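Local structure of diheme cytochrome C NAPB (Haemophilus influenzae, 1JNI) at residues 41-45 and 46-50. The protein carries two c-type hemes and, as the small subunit of a periplasmic nitrate reductase, probably passes electrons on for nitrate reduction. Numbering follows the deposited sequence.
Sequences VPHSV and ANYQV. With HEC (heme c), chain C.
Tyr-48 and His-43 approach each other above the heme c, CE1 to CE1 at 4.3 Å, the first lying over the porphyrin rim and the second standing on the iron, which its NE2 binds at 2.1 Å. ND1 of His-43 donates a nearly straight hydrogen bond (169°) to Ser-44 O, which lies in the imidazole plane and so helps fix the ring's rotation; such a bond would probably make the ligand a stronger electron donor. With chi1 at 60°, CG lies between backbone N and carbonyl carbon, and the ring turns back beneath its own loop, with Val-41 CG1 over the centre of one face. One face of the Tyr-48 ring takes the heme methyl CMC, 3.5 Å from CZ. Val-45 CG1 reaches the heme carbon CBB at 3.8 Å. A type I beta turn from Val-45 to Tyr-48, closed by a Tyr-48 N to Val-45 O hydrogen bond (3.2 Å), brings these two side chains to the same heme edge. Ser-44 OG accepts a hydrogen bond from Ala-46 N at 3.2 Å; chi1 of 179° sets OG beside the carbonyl carbon, within reach of that N-H. With His-61, this loop supplies the axial ligands of a bis-histidine c-type heme.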
loop_
_atom_site.group_PDB
_atom_site.type_symbol
_atom_site.label_atom_id
_atom_site.label_comp_id
_atom_site.label_asym_id
_atom_site.label_seq_id
_atom_site.Cartn_x
_atom_site.Cartn_y
_atom_site.Cartn_z
ATOM N N VAL A 41 4.259 -6.992 -7.185
ATOM C CA VAL A 41 3.461 -7.702 -6.171
ATOM C C VAL A 41 3.594 -9.217 -6.370
ATOM O O VAL A 41 3.252 -9.683 -7.476
ATOM C CB VAL A 41 1.989 -7.313 -6.251
ATOM C CG1 VAL A 41 1.179 -7.868 -5.064
ATOM C CG2 VAL A 41 1.818 -5.789 -6.379
ATOM N N PRO A 42 4.161 -9.963 -5.410
ATOM C CA PRO A 42 4.433 -11.377 -5.639
ATOM C C PRO A 42 3.233 -12.257 -5.374
ATOM O O PRO A 42 3.359 -13.472 -5.224
ATOM C CB PRO A 42 5.493 -11.694 -4.588
ATOM C CG PRO A 42 5.113 -10.800 -3.429
ATOM C CD PRO A 42 4.665 -9.499 -4.075
ATOM N N HIS A 43 2.064 -11.680 -5.344
ATOM C CA HIS A 43 0.853 -12.438 -5.100
ATOM C C HIS A 43 -0.259 -11.877 -5.973
ATOM O O HIS A 43 -0.053 -10.845 -6.587
ATOM C CB HIS A 43 0.473 -12.391 -3.611
ATOM C CG HIS A 43 0.208 -11.013 -3.054
ATOM N ND1 HIS A 43 -0.900 -10.233 -3.309
ATOM C CD2 HIS A 43 0.939 -10.275 -2.187
ATOM C CE1 HIS A 43 -0.828 -9.078 -2.627
ATOM N NE2 HIS A 43 0.296 -9.080 -1.948
ATOM N N SER A 44 -1.393 -12.531 -6.036
ATOM C CA SER A 44 -2.531 -12.035 -6.829
ATOM C C SER A 44 -3.185 -10.793 -6.230
ATOM O O SER A 44 -3.254 -10.675 -4.994
ATOM C CB SER A 44 -3.593 -13.126 -6.942
ATOM O OG SER A 44 -4.682 -12.582 -7.693
ATOM N N VAL A 45 -3.690 -9.901 -7.093
ATOM C CA VAL A 45 -4.377 -8.697 -6.634
ATOM C C VAL A 45 -5.859 -8.692 -7.034
ATOM O O VAL A 45 -6.608 -7.708 -6.795
ATOM C CB VAL A 45 -3.660 -7.405 -7.104
ATOM C CG1 VAL A 45 -2.288 -7.389 -6.484
ATOM C CG2 VAL A 45 -3.593 -7.214 -8.604
ATOM N N ALA A 46 -6.308 -9.798 -7.619
ATOM C CA ALA A 46 -7.655 -9.969 -8.155
ATOM C C ALA A 46 -8.783 -9.703 -7.172
ATOM O O ALA A 46 -9.878 -9.232 -7.543
ATOM C CB ALA A 46 -7.769 -11.404 -8.686
ATOM N N ASN A 47 -8.618 -9.993 -5.881
ATOM C CA ASN A 47 -9.627 -9.861 -4.862
ATOM C C ASN A 47 -9.645 -8.530 -4.091
ATOM O O ASN A 47 -10.466 -8.384 -3.169
ATOM C CB ASN A 47 -9.465 -10.975 -3.797
ATOM C CG ASN A 47 -9.544 -12.367 -4.377
ATOM O OD1 ASN A 47 -9.993 -12.537 -5.518
ATOM N ND2 ASN A 47 -9.104 -13.362 -3.598
ATOM N N TYR A 48 -8.781 -7.568 -4.415
ATOM C CA TYR A 48 -8.644 -6.406 -3.564
ATOM C C TYR A 48 -8.986 -5.074 -4.251
ATOM O O TYR A 48 -8.347 -4.592 -5.174
ATOM C CB TYR A 48 -7.194 -6.374 -3.069
ATOM C CG TYR A 48 -6.698 -7.623 -2.388
ATOM C CD1 TYR A 48 -5.500 -8.262 -2.676
ATOM C CD2 TYR A 48 -7.494 -8.216 -1.393
ATOM C CE1 TYR A 48 -5.063 -9.420 -2.039
ATOM C CE2 TYR A 48 -7.088 -9.347 -0.747
ATOM C CZ TYR A 48 -5.883 -9.963 -1.052
ATOM O OH TYR A 48 -5.524 -11.113 -0.365
ATOM N N GLN A 49 -10.082 -4.486 -3.740
ATOM C CA GLN A 49 -10.602 -3.228 -4.217
ATOM C C GLN A 49 -9.870 -2.025 -3.653
ATOM O O GLN A 49 -9.521 -2.012 -2.440
ATOM C CB GLN A 49 -12.072 -3.140 -3.735
ATOM C CG GLN A 49 -12.726 -1.811 -4.053
ATOM C CD GLN A 49 -14.212 -1.820 -3.672
ATOM O OE1 GLN A 49 -14.872 -2.865 -3.591
ATOM N NE2 GLN A 49 -14.685 -0.573 -3.541
ATOM N N VAL A 50 -9.623 -1.015 -4.475
ATOM C CA VAL A 50 -9.113 0.280 -4.044
ATOM C C VAL A 50 -9.879 1.469 -4.682
ATOM O O VAL A 50 -9.648 1.818 -5.864
ATOM C CB VAL A 50 -7.622 0.428 -4.380
ATOM C CG1 VAL A 50 -7.040 1.688 -3.736
ATOM C CG2 VAL A 50 -6.836 -0.807 -3.905
HETATM FE FE HEC C . 0.754 -7.547 -0.630
HETATM C CHA HEC C . 4.085 -8.473 -0.712
HETATM C CHB HEC C . 1.405 -4.984 -2.771
HETATM C CHC HEC C . -2.575 -6.791 -0.759
HETATM C CHD HEC C . 0.182 -9.781 1.881
HETATM N NA HEC C . 2.406 -6.871 -1.560
HETATM C C1A HEC C . 3.678 -7.378 -1.477
HETATM C C2A HEC C . 4.608 -6.531 -2.219
HETATM C C3A HEC C . 3.892 -5.520 -2.759
HETATM C C4A HEC C . 2.514 -5.734 -2.374
HETATM C CMA HEC C . 4.366 -4.277 -3.522
HETATM C CAA HEC C . 6.139 -6.752 -2.246
HETATM C CBA HEC C . 6.859 -5.917 -1.137
HETATM C CGA HEC C . 8.319 -6.298 -1.107
HETATM O O1A HEC C . 9.105 -5.658 -1.784
HETATM O O2A HEC C . 8.738 -7.239 -0.370
HETATM N NB HEC C . -0.352 -6.202 -1.625
HETATM C C1B HEC C . 0.059 -5.196 -2.487
HETATM C C2B HEC C . -1.077 -4.496 -3.067
HETATM C C3B HEC C . -2.190 -5.037 -2.542
HETATM C C4B HEC C . -1.745 -6.064 -1.606
HETATM C CMB HEC C . -0.876 -3.281 -3.999
HETATM C CAB HEC C . -3.570 -4.738 -2.866
HETATM C CBB HEC C . -3.967 -4.739 -4.318
HETATM N NC HEC C . -0.841 -8.107 0.384
HETATM C C1C HEC C . -2.145 -7.668 0.231
HETATM C C2C HEC C . -3.032 -8.303 1.188
HETATM C C3C HEC C . -2.281 -9.147 1.957
HETATM C C4C HEC C . -0.910 -9.031 1.426
HETATM C CMC HEC C . -4.502 -7.918 1.365
HETATM C CAC HEC C . -2.691 -9.815 3.135
HETATM C CBC HEC C . -3.779 -10.838 2.978
HETATM N ND HEC C . 1.876 -8.892 0.321
HETATM C C1D HEC C . 1.476 -9.719 1.358
HETATM C C2D HEC C . 2.579 -10.569 1.815
HETATM C C3D HEC C . 3.647 -10.218 1.054
HETATM C C4D HEC C . 3.211 -9.166 0.137
HETATM C CMD HEC C . 2.477 -11.655 2.926
HETATM C CAD HEC C . 5.014 -10.917 1.021
HETATM C CBD HEC C . 5.871 -10.331 2.156
HETATM C CGD HEC C . 6.457 -9.046 1.571
HETATM O O1D HEC C . 7.457 -9.118 0.773
HETATM O O2D HEC C . 5.829 -8.049 1.977
HETATM O O HOH W 1 -7.528 -5.589 -8.326
#